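Local structure of molybdopterin-guanine dinucleotide biosynthesis adapter protein (Escherichia coli, 1NP6) at residues I6-F11 with D88-A93; L101-V106 with V166-K171. The protein binds GTP, hydrolyses it weakly and may serve as an adapter for efficient synthesis and use of the molybdopterin guanine dinucleotide form of the molybdenum cofactor. One frame throughout, in Å; residues are numbered along the deposited sequence.

Contact 1. Residues I6-F11 with D88-A93; sequences IPLLAF and DLQFLA
Leu-8, near the start of the first strand of the chain, meets helix 89-95 with its two terminal methyls, one on an apolar partner and the other on a polar one. The apolar half is Leu-8 CD1 against the methyl of Ala-93, 3.9 Å from CD1 to CB. Ala-93 has only that one carbon to offer, and the CA atoms of Leu-8 and Ala-93 are 8.3 Å apart, a spacing consistent with the short alanine side chain. The second methyl, CD2, lies 4.1 Å from OE1 of Gln-90, an approach of van der Waals kind with no hydrogen bond in it. Gln-90 is exposed, and its CB points neither at the strand nor off it; a bend at chi2 (-71°) brings the amide end closer, so that OE1 comes beside the CD2 methyl.

No hydrogen bond joins the two segments; the polar bonds lie inside the helical one. Asp-88 is the N-cap: its OD1 accepts from Phe-91 N at 3.2 Å, with an N-H...O angle of 156°, and the donor stands above the carboxylate plane. The first helical turns close with backbone bonds from Leu-92 N to Asp-88 O and from Ala-93 N to Leu-89 O, both 3.0 Å.

The contact lays the helix on one face of the parallel sheet of the P-loop NTPase fold, against the strand that runs into the Walker A loop, whose Gly-16 to Thr-20 are inferred to bind GTP. Leu-8 also touches Ile-104 of the adjacent strand 103-107, and Leu-89 reaches Val-106 on that strand. Leu-9, next in sequence, turns to the other face and touches Trp-168 of helix 158-170, while Leu-92 packs on Trp-75 of the second subunit.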
ATOM      1  N   ILE B   6       9.833 -16.075   5.101  1.00 53.16           N
ATOM      2  CA  ILE B   6      10.348 -15.392   6.292  1.00 50.67           C
ATOM      3  C   ILE B   6       9.436 -15.456   7.532  1.00 36.76           C
ATOM      4  O   ILE B   6       8.210 -15.473   7.413  1.00 37.54           O
ATOM      5  CB  ILE B   6      10.821 -13.923   5.972  1.00 48.02           C
ATOM      6  CG1 ILE B   6       9.639 -12.969   5.763  1.00 47.29           C
ATOM      7  CG2 ILE B   6      11.761 -13.898   4.772  1.00 44.15           C
ATOM      8  CD1 ILE B   6      10.048 -11.507   5.800  1.00 40.50           C
ATOM      9  N   PRO B   7      10.051 -15.489   8.717  1.00 40.78           N
ATOM     10  CA  PRO B   7       9.312 -15.629   9.977  1.00 39.79           C
ATOM     11  C   PRO B   7       8.350 -14.482  10.280  1.00 44.35           C
ATOM     12  O   PRO B   7       8.693 -13.296  10.114  1.00 37.79           O
ATOM     13  CB  PRO B   7      10.424 -15.660  11.036  1.00 35.42           C
ATOM     14  CG  PRO B   7      11.656 -16.003  10.304  1.00 37.59           C
ATOM     15  CD  PRO B   7      11.508 -15.401   8.943  1.00 46.18           C
ATOM     16  N   LEU B   8       7.149 -14.865  10.712  1.00 32.04           N
ATOM     17  CA  LEU B   8       6.142 -13.973  11.278  1.00 31.60           C
ATOM     18  C   LEU B   8       6.130 -14.098  12.819  1.00 37.12           C
ATOM     19  O   LEU B   8       6.133 -15.207  13.368  1.00 32.87           O
ATOM     20  CB  LEU B   8       4.760 -14.347  10.713  1.00 38.16           C
ATOM     21  CG  LEU B   8       4.140 -13.573   9.540  1.00 38.19           C
ATOM     22  CD1 LEU B   8       5.006 -13.626   8.287  1.00 42.01           C
ATOM     23  CD2 LEU B   8       2.725 -14.073   9.235  1.00 52.41           C
ATOM     24  N   LEU B   9       6.111 -12.970  13.527  1.00 27.34           N
ATOM     25  CA  LEU B   9       6.110 -12.981  14.996  1.00 24.69           C
ATOM     26  C   LEU B   9       5.122 -11.963  15.575  1.00 37.42           C
ATOM     27  O   LEU B   9       5.240 -10.755  15.328  1.00 34.30           O
ATOM     28  CB  LEU B   9       7.528 -12.698  15.541  1.00 39.69           C
ATOM     29  CG  LEU B   9       7.698 -12.625  17.069  1.00 36.17           C
ATOM     30  CD1 LEU B   9       7.517 -14.003  17.746  1.00 30.25           C
ATOM     31  CD2 LEU B   9       9.059 -12.029  17.423  1.00 34.65           C
ATOM     32  N   ALA B  10       4.155 -12.439  16.354  1.00 31.63           N
ATOM     33  CA  ALA B  10       3.164 -11.542  16.951  1.00 32.93           C
ATOM     34  C   ALA B  10       3.539 -11.114  18.369  1.00 28.40           C
ATOM     35  O   ALA B  10       4.188 -11.859  19.103  1.00 28.28           O
ATOM     36  CB  ALA B  10       1.780 -12.189  16.954  1.00 34.58           C
ATOM     37  N   PHE B  11       3.099  -9.915  18.736  1.00 30.27           N
ATOM     38  CA  PHE B  11       3.158  -9.414  20.097  1.00 29.24           C
ATOM     39  C   PHE B  11       1.734  -9.216  20.588  1.00 28.93           C
ATOM     40  O   PHE B  11       0.939  -8.524  19.948  1.00 45.69           O
ATOM     41  CB  PHE B  11       3.950  -8.093  20.157  1.00 31.66           C
ATOM     42  CG  PHE B  11       5.443  -8.301  20.229  1.00 36.57           C
ATOM     43  CD1 PHE B  11       6.172  -8.547  19.081  1.00 38.97           C
ATOM     44  CD2 PHE B  11       6.100  -8.319  21.451  1.00 37.88           C
ATOM     45  CE1 PHE B  11       7.532  -8.791  19.140  1.00 31.62           C
ATOM     46  CE2 PHE B  11       7.468  -8.555  21.517  1.00 34.21           C
ATOM     47  CZ  PHE B  11       8.182  -8.785  20.363  1.00 34.13           C
ATOM     48  N   ASP B  88      -6.868 -11.819   6.615  1.00 34.20           N
ATOM     49  CA  ASP B  88      -6.078 -13.001   6.256  1.00 33.11           C
ATOM     50  C   ASP B  88      -4.599 -12.637   6.370  1.00 44.66           C
ATOM     51  O   ASP B  88      -4.045 -12.006   5.474  1.00 43.40           O
ATOM     52  CB  ASP B  88      -6.452 -13.389   4.826  1.00 40.01           C
ATOM     53  CG  ASP B  88      -5.872 -14.726   4.370  1.00 53.08           C
ATOM     54  OD1 ASP B  88      -4.805 -15.174   4.852  1.00 39.71           O
ATOM     55  OD2 ASP B  88      -6.427 -15.386   3.466  1.00 43.98           O
ATOM     56  N   LEU B  89      -3.987 -13.023   7.489  1.00 40.96           N
ATOM     57  CA  LEU B  89      -2.585 -12.719   7.802  1.00 43.66           C
ATOM     58  C   LEU B  89      -1.572 -13.227   6.792  1.00 44.13           C
ATOM     59  O   LEU B  89      -0.622 -12.523   6.459  1.00 35.29           O
ATOM     60  CB  LEU B  89      -2.209 -13.260   9.188  1.00 41.67           C
ATOM     61  CG  LEU B  89      -2.496 -12.396  10.418  1.00 65.74           C
ATOM     62  CD1 LEU B  89      -1.869 -13.023  11.657  1.00 61.34           C
ATOM     63  CD2 LEU B  89      -2.007 -10.961  10.231  1.00 44.75           C
ATOM     64  N   GLN B  90      -1.741 -14.455   6.316  1.00 33.34           N
ATOM     65  CA  GLN B  90      -0.769 -14.985   5.356  1.00 36.52           C
ATOM     66  C   GLN B  90      -0.896 -14.301   4.001  1.00 29.21           C
ATOM     67  O   GLN B  90       0.106 -14.150   3.288  1.00 36.75           O
ATOM     68  CB  GLN B  90      -0.859 -16.520   5.205  1.00 45.85           C
ATOM     69  CG  GLN B  90      -0.448 -17.325   6.462  1.00 60.84           C
ATOM     70  CD  GLN B  90       1.056 -17.303   6.789  1.00 65.22           C
ATOM     71  OE1 GLN B  90       1.458 -17.766   7.858  1.00 64.06           O
ATOM     72  NE2 GLN B  90       1.878 -16.778   5.881  1.00 66.20           N
ATOM     73  N   PHE B  91      -2.110 -13.885   3.646  1.00 33.08           N
ATOM     74  CA  PHE B  91      -2.314 -13.128   2.418  1.00 35.16           C
ATOM     75  C   PHE B  91      -1.602 -11.773   2.547  1.00 33.09           C
ATOM     76  O   PHE B  91      -0.816 -11.379   1.675  1.00 36.09           O
ATOM     77  CB  PHE B  91      -3.806 -12.926   2.114  1.00 37.16           C
ATOM     78  CG  PHE B  91      -4.071 -12.072   0.879  1.00 35.67           C
ATOM     79  CD1 PHE B  91      -3.867 -12.583  -0.406  1.00 38.39           C
ATOM     80  CD2 PHE B  91      -4.501 -10.757   1.012  1.00 40.32           C
ATOM     81  CE1 PHE B  91      -4.089 -11.792  -1.535  1.00 49.77           C
ATOM     82  CE2 PHE B  91      -4.727  -9.956  -0.104  1.00 33.16           C
ATOM     83  CZ  PHE B  91      -4.519 -10.465  -1.380  1.00 35.56           C
ATOM     84  N   LEU B  92      -1.864 -11.088   3.648  1.00 35.07           N
ATOM     85  CA  LEU B  92      -1.281  -9.767   3.866  1.00 35.72           C
ATOM     86  C   LEU B  92       0.248  -9.819   3.793  1.00 33.15           C
ATOM     87  O   LEU B  92       0.846  -9.072   3.022  1.00 34.06           O
ATOM     88  CB  LEU B  92      -1.790  -9.141   5.171  1.00 27.15           C
ATOM     89  CG  LEU B  92      -3.260  -8.702   5.192  1.00 30.49           C
ATOM     90  CD1 LEU B  92      -3.649  -8.240   6.590  1.00 36.43           C
ATOM     91  CD2 LEU B  92      -3.571  -7.627   4.144  1.00 33.29           C
ATOM     92  N   ALA B  93       0.861 -10.733   4.548  1.00 36.96           N
ATOM     93  CA  ALA B  93       2.310 -10.921   4.525  1.00 36.76           C
ATOM     94  C   ALA B  93       2.881 -11.228   3.130  1.00 43.38           C
ATOM     95  O   ALA B  93       3.964 -10.728   2.767  1.00 32.66           O
ATOM     96  CB  ALA B  93       2.721 -11.970   5.529  1.00 33.82           C
TER

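Contact 2. Residues L101-V106 with V166-K171; sequences LDLILV and VEWMQK
The side chains of Leu-103 and Met-169 cross at about a right angle where the C-terminal helix 158-170 packs on a parallel strand of the P-loop NTPase fold. The methionine's terminal methyl does much of the touching: CE sits 3.8 Å from Leu-103 CB and 3.6 Å from the carbonyl oxygen of Asp-102, with Asp-102 CB a little farther off. Further back along the chain, Met-169 CG and SD each lie 4.1 Å from Leu-103 CD1. The same CD1 also comes to Trp-168, at the edge of its ring and in the ring plane, so this meeting is edge-on packing without a CH-pi contact.

Torsions bring these groups together. The methionine chain runs out extended and then bends at chi3 (80°), which carries CE onto the backbone at Asp-102 and Leu-103. Putting an alanine here would remove CG, SD and CE, and would probably open a gap beside Leu-103 and the Asp-102 carbonyl.

Outside this shell, Trp-168 also rests on Pro-7 and Leu-9, so the indole bridges from strand 103-107 to the neighbouring strand 8-12 and to Pro-7 just before it. Leu-103 touches Leu-30 of helix 19-32, and its backbone pairs with Gly-38 of the adjacent strand 37-42. Asp-102, predicted with Leu-101 to belong to the GTP site, leads its carboxylate away from the helix, where OD2 forms a salt bridge with NE of Arg-36.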
ATOM      1  N   LEU B 101      13.167  -8.042   3.278  1.00 43.83           N
ATOM      2  CA  LEU B 101      12.808  -8.138   4.703  1.00 46.48           C
ATOM      3  C   LEU B 101      13.340  -9.425   5.309  1.00 43.88           C
ATOM      4  O   LEU B 101      13.498 -10.424   4.607  1.00 38.64           O
ATOM      5  CB  LEU B 101      11.280  -8.078   4.907  1.00 36.96           C
ATOM      6  CG  LEU B 101      10.470  -6.821   4.534  1.00 42.82           C
ATOM      7  CD1 LEU B 101       8.975  -7.099   4.688  1.00 31.93           C
ATOM      8  CD2 LEU B 101      10.854  -5.538   5.333  1.00 29.27           C
ATOM      9  N   ASP B 102      13.577  -9.407   6.618  1.00 35.68           N
ATOM     10  CA  ASP B 102      14.062 -10.576   7.365  1.00 37.16           C
ATOM     11  C   ASP B 102      13.050 -11.161   8.348  1.00 35.21           C
ATOM     12  O   ASP B 102      13.192 -12.303   8.773  1.00 44.11           O
ATOM     13  CB  ASP B 102      15.321 -10.198   8.150  1.00 38.72           C
ATOM     14  CG  ASP B 102      16.412  -9.635   7.261  1.00 48.50           C
ATOM     15  OD1 ASP B 102      16.780 -10.311   6.281  1.00 40.65           O
ATOM     16  OD2 ASP B 102      16.961  -8.525   7.455  1.00 43.01           O
ATOM     17  N   LEU B 103      12.047 -10.362   8.716  1.00 34.44           N
ATOM     18  CA  LEU B 103      11.171 -10.626   9.851  1.00 38.50           C
ATOM     19  C   LEU B 103       9.945  -9.736   9.753  1.00 45.08           C
ATOM     20  O   LEU B 103      10.074  -8.540   9.537  1.00 34.21           O
ATOM     21  CB  LEU B 103      11.896 -10.291  11.165  1.00 40.13           C
ATOM     22  CG  LEU B 103      11.093 -10.294  12.465  1.00 40.54           C
ATOM     23  CD1 LEU B 103      10.929 -11.738  13.000  1.00 41.43           C
ATOM     24  CD2 LEU B 103      11.742  -9.401  13.504  1.00 49.27           C
ATOM     25  N   ILE B 104       8.760 -10.309   9.933  1.00 30.44           N
ATOM     26  CA  ILE B 104       7.549  -9.499   9.973  1.00 28.96           C
ATOM     27  C   ILE B 104       6.904  -9.552  11.355  1.00 40.98           C
ATOM     28  O   ILE B 104       6.510 -10.625  11.823  1.00 32.38           O
ATOM     29  CB  ILE B 104       6.566  -9.951   8.852  1.00 35.47           C
ATOM     30  CG1 ILE B 104       7.171  -9.709   7.462  1.00 30.50           C
ATOM     31  CG2 ILE B 104       5.233  -9.246   8.969  1.00 28.04           C
ATOM     32  CD1 ILE B 104       6.470 -10.504   6.315  1.00 35.57           C
ATOM     33  N   LEU B 105       6.785  -8.386  12.002  1.00 27.47           N
ATOM     34  CA  LEU B 105       6.106  -8.265  13.291  1.00 32.03           C
ATOM     35  C   LEU B 105       4.599  -8.058  13.091  1.00 33.04           C
ATOM     36  O   LEU B 105       4.205  -7.367  12.153  1.00 30.59           O
ATOM     37  CB  LEU B 105       6.687  -7.107  14.120  1.00 27.50           C
ATOM     38  CG  LEU B 105       8.207  -7.177  14.350  1.00 37.30           C
ATOM     39  CD1 LEU B 105       8.809  -5.820  14.774  1.00 36.15           C
ATOM     40  CD2 LEU B 105       8.535  -8.256  15.386  1.00 47.88           C
ATOM     41  N   VAL B 106       3.784  -8.629  13.988  1.00 36.24           N
ATOM     42  CA  VAL B 106       2.309  -8.585  13.868  1.00 24.32           C
ATOM     43  C   VAL B 106       1.638  -8.127  15.154  1.00 24.27           C
ATOM     44  O   VAL B 106       1.942  -8.643  16.236  1.00 31.30           O
ATOM     45  CB  VAL B 106       1.733  -9.970  13.447  1.00 36.73           C
ATOM     46  CG1 VAL B 106       0.199  -9.887  13.226  1.00 35.26           C
ATOM     47  CG2 VAL B 106       2.450 -10.479  12.211  1.00 31.81           C
ATOM     48  N   VAL B 166      16.523 -12.311  17.818  1.00 27.82           N
ATOM     49  CA  VAL B 166      17.568 -12.882  16.929  1.00 42.86           C
ATOM     50  C   VAL B 166      17.781 -14.419  17.087  1.00 46.36           C
ATOM     51  O   VAL B 166      17.847 -15.168  16.097  1.00 36.63           O
ATOM     52  CB  VAL B 166      18.923 -12.154  17.077  1.00 43.84           C
ATOM     53  CG1 VAL B 166      19.996 -12.810  16.189  1.00 42.00           C
ATOM     54  CG2 VAL B 166      18.767 -10.699  16.716  1.00 36.81           C
ATOM     55  N   GLU B 167      17.874 -14.867  18.335  1.00 36.44           N
ATOM     56  CA  GLU B 167      18.136 -16.265  18.649  1.00 38.46           C
ATOM     57  C   GLU B 167      16.997 -17.187  18.205  1.00 39.90           C
ATOM     58  O   GLU B 167      17.251 -18.295  17.755  1.00 37.90           O
ATOM     59  CB  GLU B 167      18.423 -16.427  20.141  1.00 34.90           C
ATOM     60  CG  GLU B 167      19.877 -16.152  20.477  1.00 49.29           C
ATOM     61  CD  GLU B 167      20.046 -15.346  21.747  1.00 69.07           C
ATOM     62  OE1 GLU B 167      19.477 -15.746  22.786  1.00 69.30           O
ATOM     63  OE2 GLU B 167      20.753 -14.317  21.706  1.00 66.85           O
ATOM     64  N   TRP B 168      15.758 -16.713  18.354  1.00 32.62           N
ATOM     65  CA  TRP B 168      14.576 -17.379  17.827  1.00 44.46           C
ATOM     66  C   TRP B 168      14.603 -17.431  16.294  1.00 50.41           C
ATOM     67  O   TRP B 168      14.267 -18.469  15.699  1.00 31.30           O
ATOM     68  CB  TRP B 168      13.296 -16.700  18.341  1.00 36.57           C
ATOM     69  CG  TRP B 168      12.043 -17.225  17.676  1.00 26.41           C
ATOM     70  CD1 TRP B 168      11.360 -18.384  17.988  1.00 34.75           C
ATOM     71  CD2 TRP B 168      11.331 -16.623  16.591  1.00 34.02           C
ATOM     72  NE1 TRP B 168      10.269 -18.519  17.163  1.00 31.05           N
ATOM     73  CE2 TRP B 168      10.233 -17.464  16.287  1.00 33.40           C
ATOM     74  CE3 TRP B 168      11.513 -15.455  15.824  1.00 25.47           C
ATOM     75  CZ2 TRP B 168       9.325 -17.170  15.265  1.00 36.52           C
ATOM     76  CZ3 TRP B 168      10.614 -15.166  14.808  1.00 37.63           C
ATOM     77  CH2 TRP B 168       9.524 -16.022  14.542  1.00 35.07           C
ATOM     78  N   MET B 169      15.018 -16.328  15.661  1.00 26.66           N
ATOM     79  CA  MET B 169      15.103 -16.257  14.197  1.00 32.19           C
ATOM     80  C   MET B 169      16.079 -17.294  13.613  1.00 41.72           C
ATOM     81  O   MET B 169      15.820 -17.885  12.556  1.00 37.27           O
ATOM     82  CB  MET B 169      15.492 -14.848  13.721  1.00 29.77           C
ATOM     83  CG  MET B 169      14.349 -13.822  13.748  1.00 27.47           C
ATOM     84  SD  MET B 169      14.997 -12.094  13.484  1.00 35.40           S
ATOM     85  CE  MET B 169      15.173 -12.137  11.747  1.00 33.39           C
ATOM     86  N   GLN B 170      17.194 -17.514  14.309  1.00 38.08           N
ATOM     87  CA  GLN B 170      18.206 -18.492  13.892  1.00 38.97           C
ATOM     88  C   GLN B 170      17.648 -19.916  13.821  1.00 40.83           C
ATOM     89  O   GLN B 170      18.093 -20.715  12.999  1.00 55.26           O
ATOM     90  CB  GLN B 170      19.399 -18.473  14.842  1.00 42.69           C
ATOM     91  CG  GLN B 170      20.206 -17.189  14.810  1.00 39.05           C
ATOM     92  CD  GLN B 170      21.182 -17.117  15.967  1.00 45.34           C
ATOM     93  OE1 GLN B 170      20.906 -17.650  17.039  1.00 41.10           O
ATOM     94  NE2 GLN B 170      22.320 -16.463  15.755  1.00 41.15           N
ATOM     95  N   LYS B 171      16.666 -20.209  14.671  1.00 41.23           N
ATOM     96  CA  LYS B 171      16.033 -21.529  14.731  1.00 44.82           C
ATOM     97  C   LYS B 171      15.003 -21.729  13.634  1.00 48.69           C
ATOM     98  O   LYS B 171      14.531 -22.849  13.425  1.00 51.90           O
ATOM     99  CB  LYS B 171      15.390 -21.779  16.113  1.00 35.48           C
ATOM    100  CG  LYS B 171      16.411 -21.929  17.248  1.00 46.10           C
ATOM    101  CD  LYS B 171      15.743 -22.065  18.613  1.00 65.53           C
ATOM    102  CE  LYS B 171      16.295 -21.040  19.608  1.00 73.18           C
ATOM    103  NZ  LYS B 171      16.670 -21.625  20.930  1.00 57.41           N
TER

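Contacts 1 and 2 rest on neighbouring strands of one parallel sheet, their centres 11 Å apart, and are joined by backbone pairing: Leu-9 N with Ile-104 O and Leu-9 O with Val-106 N, each probably a hydrogen bond at 2.9 Å. They load different faces, contact 1 with helix 89-95 and contact 2 with helix 158-170. Both are small, partly buried and without hydrogen bonds across. In each, one buried residue, Ala-93 or Leu-103, takes part. Contact 1 includes an exposed glutamine amide, and Phe-91 and Leu-92 of its helix also pack on the second subunit; contact 2 adds sulfur and an aromatic edge to its aliphatic groups.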